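Local coordinates for protein 3-keto-5-aminohexanoate cleavage enzyme (Ralstonia eutropha, PDB 3C6C) that probably catalyses the metal-dependent cleavage of 3-keto-5-aminohexanoate or a related beta-keto acid, as a TIM-barrel member of the beta-keto acid cleavage enzyme family, at residues E184-S189 / Q212-V217; A53-A58 / S94-V99. One frame throughout, in Å; residues are numbered along the deposited sequence.

Contact 1: residues E184-S189 / Q212-V217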
loop_
_atom_site.group_PDB
_atom_site.type_symbol
_atom_site.label_atom_id
_atom_site.label_comp_id
_atom_site.label_asym_id
_atom_site.label_seq_id
_atom_site.Cartn_x
_atom_site.Cartn_y
_atom_site.Cartn_z
ATOM N N GLU A 184 -7.992 17.398 19.896
ATOM C CA GLU A 184 -8.086 16.717 18.606
ATOM C C GLU A 184 -6.974 17.236 17.714
ATOM O O GLU A 184 -6.972 18.383 17.254
ATOM C CB GLU A 184 -9.456 16.920 17.962
ATOM C CG GLU A 184 -9.674 16.045 16.738
ATOM C CD GLU A 184 -11.045 16.258 16.147
ATOM O OE1 GLU A 184 -11.321 17.402 15.688
ATOM O OE2 GLU A 184 -11.822 15.276 16.130
ATOM N N LEU A 185 -6.001 16.361 17.504
ATOM C CA LEU A 185 -4.780 16.700 16.783
ATOM C C LEU A 185 -5.051 16.586 15.300
ATOM O O LEU A 185 -5.147 15.479 14.736
ATOM C CB LEU A 185 -3.617 15.768 17.179
ATOM C CG LEU A 185 -3.314 15.649 18.672
ATOM C CD1 LEU A 185 -2.265 14.566 18.906
ATOM C CD2 LEU A 185 -2.892 17.007 19.260
ATOM N N GLU A 186 -5.156 17.755 14.683
ATOM C CA GLU A 186 -5.472 17.867 13.258
ATOM C C GLU A 186 -4.182 17.836 12.438
ATOM O O GLU A 186 -3.289 18.671 12.590
ATOM C CB GLU A 186 -6.268 19.133 12.931
ATOM C CG GLU A 186 -7.343 19.579 13.945
ATOM C CD GLU A 186 -8.540 18.664 14.098
ATOM O OE1 GLU A 186 -8.721 17.729 13.280
ATOM O OE2 GLU A 186 -9.335 18.910 15.058
ATOM N N VAL A 187 -4.132 16.844 11.562
ATOM C CA VAL A 187 -2.938 16.539 10.749
ATOM C C VAL A 187 -3.180 16.585 9.246
ATOM O O VAL A 187 -4.234 16.173 8.730
ATOM C CB VAL A 187 -2.317 15.163 11.180
ATOM C CG1 VAL A 187 -1.977 15.163 12.701
ATOM C CG2 VAL A 187 -3.236 13.960 10.777
ATOM N N PHE A 188 -2.190 17.151 8.551
ATOM C CA PHE A 188 -2.263 17.404 7.102
ATOM C C PHE A 188 -1.219 16.640 6.312
ATOM O O PHE A 188 -1.134 16.758 5.086
ATOM C CB PHE A 188 -2.105 18.904 6.819
ATOM C CG PHE A 188 -3.224 19.760 7.365
ATOM C CD1 PHE A 188 -3.285 20.066 8.716
ATOM C CD2 PHE A 188 -4.175 20.295 6.526
ATOM C CE1 PHE A 188 -4.287 20.867 9.210
ATOM C CE2 PHE A 188 -5.186 21.107 7.023
ATOM C CZ PHE A 188 -5.229 21.388 8.357
ATOM N N SER A 189 -0.417 15.864 7.038
ATOM C CA SER A 189 0.761 15.182 6.471
ATOM C C SER A 189 1.280 14.106 7.404
ATOM O O SER A 189 0.920 14.083 8.551
ATOM C CB SER A 189 1.893 16.178 6.262
ATOM O OG SER A 189 2.406 16.609 7.522
ATOM N N GLN A 212 -6.930 13.430 13.908
ATOM C CA GLN A 212 -7.787 13.542 12.721
ATOM C C GLN A 212 -7.047 14.021 11.502
ATOM O O GLN A 212 -6.404 15.066 11.499
ATOM C CB GLN A 212 -8.976 14.454 12.970
ATOM C CG GLN A 212 -9.850 14.684 11.751
ATOM C CD GLN A 212 -11.232 15.204 12.119
ATOM O OE1 GLN A 212 -12.224 14.485 11.987
ATOM N NE2 GLN A 212 -11.297 16.455 12.594
HETATM N N MSE A 213 -7.205 13.256 10.436
HETATM C CA MSE A 213 -6.658 13.632 9.127
HETATM C C MSE A 213 -7.610 14.556 8.383
HETATM O O MSE A 213 -8.759 14.195 8.102
HETATM C CB MSE A 213 -6.453 12.411 8.218
HETATM C CG MSE A 213 -5.770 11.251 8.829
HETATM SE SE MSE A 213 -5.789 9.828 7.507
HETATM C CE MSE A 213 -5.399 8.565 8.673
ATOM N N VAL A 214 -7.101 15.744 8.099
ATOM C CA VAL A 214 -7.705 16.700 7.178
ATOM C C VAL A 214 -7.247 16.358 5.765
ATOM O O VAL A 214 -6.055 16.431 5.444
ATOM C CB VAL A 214 -7.316 18.176 7.530
ATOM C CG1 VAL A 214 -8.072 19.161 6.607
ATOM C CG2 VAL A 214 -7.618 18.473 9.027
ATOM N N LEU A 215 -8.192 15.946 4.923
ATOM C CA LEU A 215 -7.867 15.500 3.561
ATOM C C LEU A 215 -8.438 16.399 2.474
ATOM O O LEU A 215 -9.575 16.804 2.505
ATOM C CB LEU A 215 -8.317 14.044 3.324
ATOM C CG LEU A 215 -7.782 12.978 4.290
ATOM C CD1 LEU A 215 -8.484 11.648 4.072
ATOM C CD2 LEU A 215 -6.243 12.830 4.145
ATOM N N GLY A 216 -7.594 16.681 1.508
ATOM C CA GLY A 216 -7.950 17.469 0.337
ATOM C C GLY A 216 -7.843 18.965 0.462
ATOM O O GLY A 216 -8.316 19.709 -0.406
ATOM N N VAL A 217 -7.254 19.425 1.550
ATOM C CA VAL A 217 -6.954 20.852 1.690
ATOM C C VAL A 217 -5.613 21.108 1.002
ATOM O O VAL A 217 -4.687 20.293 1.075
ATOM C CB VAL A 217 -6.951 21.291 3.146
ATOM C CG1 VAL A 217 -6.397 22.728 3.292
ATOM C CG2 VAL A 217 -8.361 21.173 3.702
HETATM O O HOH W 1 -13.647 17.542 14.191
HETATM O O HOH W 2 -13.753 14.598 14.061
HETATM O O HOH W 3 -4.140 14.571 6.436
#

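Contact 2: residues A53-A58 / S94-V99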
loop_
_atom_site.group_PDB
_atom_site.type_symbol
_atom_site.label_atom_id
_atom_site.label_comp_id
_atom_site.label_asym_id
_atom_site.label_seq_id
_atom_site.Cartn_x
_atom_site.Cartn_y
_atom_site.Cartn_z
ATOM N N ALA A 53 -27.964 24.316 15.360
ATOM C CA ALA A 53 -27.376 23.370 14.387
ATOM C C ALA A 53 -26.732 22.200 15.134
ATOM O O ALA A 53 -26.787 21.063 14.688
ATOM C CB ALA A 53 -26.349 24.080 13.468
ATOM N N CYS A 54 -26.129 22.486 16.288
ATOM C CA CYS A 54 -25.540 21.423 17.128
ATOM C C CYS A 54 -26.615 20.481 17.615
ATOM O O CYS A 54 -26.437 19.270 17.652
ATOM C CB CYS A 54 -24.771 21.999 18.342
ATOM S SG CYS A 54 -23.318 22.985 17.917
ATOM N N VAL A 55 -27.735 21.067 18.031
ATOM C CA VAL A 55 -28.858 20.287 18.558
ATOM C C VAL A 55 -29.489 19.429 17.460
ATOM O O VAL A 55 -29.808 18.267 17.670
ATOM C CB VAL A 55 -29.903 21.199 19.273
ATOM C CG1 VAL A 55 -31.186 20.402 19.636
ATOM C CG2 VAL A 55 -29.268 21.813 20.548
ATOM N N GLU A 56 -29.651 20.024 16.300
ATOM C CA GLU A 56 -30.165 19.341 15.100
ATOM C C GLU A 56 -29.280 18.140 14.730
ATOM O O GLU A 56 -29.755 17.026 14.447
ATOM C CB GLU A 56 -30.209 20.350 13.936
ATOM C CG GLU A 56 -30.610 19.817 12.566
ATOM C CD GLU A 56 -30.447 20.897 11.511
ATOM O OE1 GLU A 56 -31.263 21.846 11.477
ATOM O OE2 GLU A 56 -29.504 20.840 10.727
ATOM N N ALA A 57 -27.978 18.370 14.768
ATOM C CA ALA A 57 -27.011 17.299 14.503
ATOM C C ALA A 57 -27.137 16.177 15.544
ATOM O O ALA A 57 -27.178 14.999 15.209
ATOM C CB ALA A 57 -25.565 17.834 14.454
ATOM N N ALA A 58 -27.258 16.571 16.815
ATOM C CA ALA A 58 -27.401 15.604 17.913
ATOM C C ALA A 58 -28.631 14.728 17.703
ATOM O O ALA A 58 -28.608 13.505 17.839
ATOM C CB ALA A 58 -27.484 16.333 19.289
ATOM N N SER A 94 -30.117 23.229 26.238
ATOM C CA SER A 94 -31.063 22.900 25.171
ATOM C C SER A 94 -31.955 21.734 25.504
ATOM O O SER A 94 -32.992 21.523 24.876
ATOM C CB SER A 94 -30.321 22.522 23.890
ATOM O OG SER A 94 -29.671 21.272 24.048
ATOM N N GLY A 95 -31.483 20.941 26.427
ATOM C CA GLY A 95 -32.134 19.670 26.789
ATOM C C GLY A 95 -31.640 18.489 25.970
ATOM O O GLY A 95 -32.094 17.372 26.140
ATOM N N THR A 96 -30.679 18.780 25.108
ATOM C CA THR A 96 -30.036 17.777 24.256
ATOM C C THR A 96 -28.554 17.767 24.547
ATOM O O THR A 96 -27.917 18.810 24.587
ATOM C CB THR A 96 -30.278 18.063 22.761
ATOM O OG1 THR A 96 -31.680 17.946 22.460
ATOM C CG2 THR A 96 -29.481 17.101 21.867
ATOM N N ASP A 97 -28.034 16.563 24.764
ATOM C CA ASP A 97 -26.598 16.333 25.021
ATOM C C ASP A 97 -25.852 15.958 23.751
ATOM O O ASP A 97 -26.366 15.280 22.844
ATOM C CB ASP A 97 -26.406 15.251 26.069
ATOM C CG ASP A 97 -24.947 14.979 26.383
ATOM O OD1 ASP A 97 -24.194 15.929 26.732
ATOM O OD2 ASP A 97 -24.575 13.793 26.344
ATOM N N ILE A 98 -24.639 16.468 23.714
ATOM C CA ILE A 98 -23.642 16.199 22.656
ATOM C C ILE A 98 -22.267 16.647 23.193
ATOM O O ILE A 98 -22.173 17.641 23.939
ATOM C CB ILE A 98 -24.039 16.901 21.311
ATOM C CG1 ILE A 98 -23.143 16.423 20.147
ATOM C CG2 ILE A 98 -24.047 18.448 21.463
ATOM C CD1 ILE A 98 -23.738 16.676 18.760
ATOM N N VAL A 99 -21.221 15.912 22.830
ATOM C CA VAL A 99 -19.839 16.268 23.217
ATOM C C VAL A 99 -19.497 17.524 22.410
ATOM O O VAL A 99 -19.787 17.590 21.224
ATOM C CB VAL A 99 -18.817 15.126 22.946
ATOM C CG1 VAL A 99 -17.376 15.557 23.326
ATOM C CG2 VAL A 99 -19.243 13.847 23.688
#

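Contact 1: residues E184-S189 / Q212-V217
The amide NE2 of Gln212 gives one hydrogen to Glu186 and the other to a water. Its bond to Glu186 OE1 is 3.0 Å long and fairly straight, with 164° at the hydrogen. The carboxylate oxygen is met on its syn side, and the oxygen lies close to the amide plane. Glu186 reaches this point because its chain folds back at chi2 (-67°), which lays it alongside Gln212. The water on NE2 also donates to Glu184 OE1, and a second water joins Glu184 OE2 to Gln212 OE1. Glu184 OE1 and Glu186 OE2 lie 2.6 Å apart.

The backbones pair as parallel strands. Gln212 N bonds Leu185 O at 2.8 Å, Val187 N bonds Gln212 O, and Val214 N bonds Val187 O. A third water donates to the carbonyls of Val187 and Val214. Val214 CB sits over one face of the Phe188 ring in a CH-pi contact, 3.9 Å from its centroid. Val217 CG1 lies at the ring edge.

Strand 182-187, helix 190-201 and strand 210-214 form a beta-alpha-beta unit of the barrel. Glu184 and Glu186 also pair by backbone with strand 143-147 and residues just after it. On the other flank Gln212 and Val214 touch strand 240-244, while Met213, a selenomethionine, packs on helix 225-232.

Contact 2: residues A53-A58 / S94-V99
Ala58 CB and Thr96 CG2 meet at 3.4 Å, closer than two methyl carbons usually come. This is the tight part of the contact. Ala58 is in the helix, and its CB is directed toward residues 94-99. With CG2 trans to the backbone N, the methyl of Thr96 faces this alanine, while OG1 (chi1 -64°) is left to meet Val55. Ile98 closes in on the same alanine methyl, with CD1 at 3.8 Å. The extended chain of Ile98 (chi1 -170°, chi2 160°) also carries CD1 to 3.9 Å from the carbonyl O of Cys54. That oxygen already accepts the helical bond from Ala58 N. Ile98 and Cys54 both continue inward onto Ala65 of strand 64-70, so this end belongs to the buried layer between helix and barrel.

Toward Ser94 the packing is looser, and Val55, Ser94 and Thr96 are partly exposed. Val55 spreads its two methyls over two residues. CG1 approaches Thr96 OG1 at 3.8 Å, and CG2 rests 3.6 Å from Ser94 OG. No hydrogen bond crosses between the segments. The serine hydroxyl is used within its own loop: OG accepts from Thr96 N at 2.9 Å, and it donates to Val91 O near the end of helix 81-92. Asp97, the exposed residue of the contact, points away from helix 47-60 and makes a salt bridge with Arg307 of helix 303-310.

The Ser94 to Thr96 bond is an ST turn. It shapes the loop that leads from helix 81-92 into strand 99-103. The contact joins helix 47-60, on the outside of the TIM barrel, to this loop before strand 99-103, which pairs in parallel with strand 64-70.

How the contacts relate
Contact 1 is core and contact 2 is only partly buried. Their centres are 25 Å apart, on opposite sides of the chain's centre, and they do not touch. Contact 1 joins two neighbouring barrel strands, and the side chain of Glu186 is about 6 Å from the nickel ion held by His66, His68 and Glu269. Contact 2 holds an outer helix to a loop, with the side chain of Cys54 about 12 Å from the metal. The chemistry follows the place. Residues 184-189 and 212-217 join through backbone bonds, acids, an amide, waters and an aromatic-aliphatic contact. Residues 53-58 and 94-99 meet mainly through small apolar groups. No secondary-structure element is common to both.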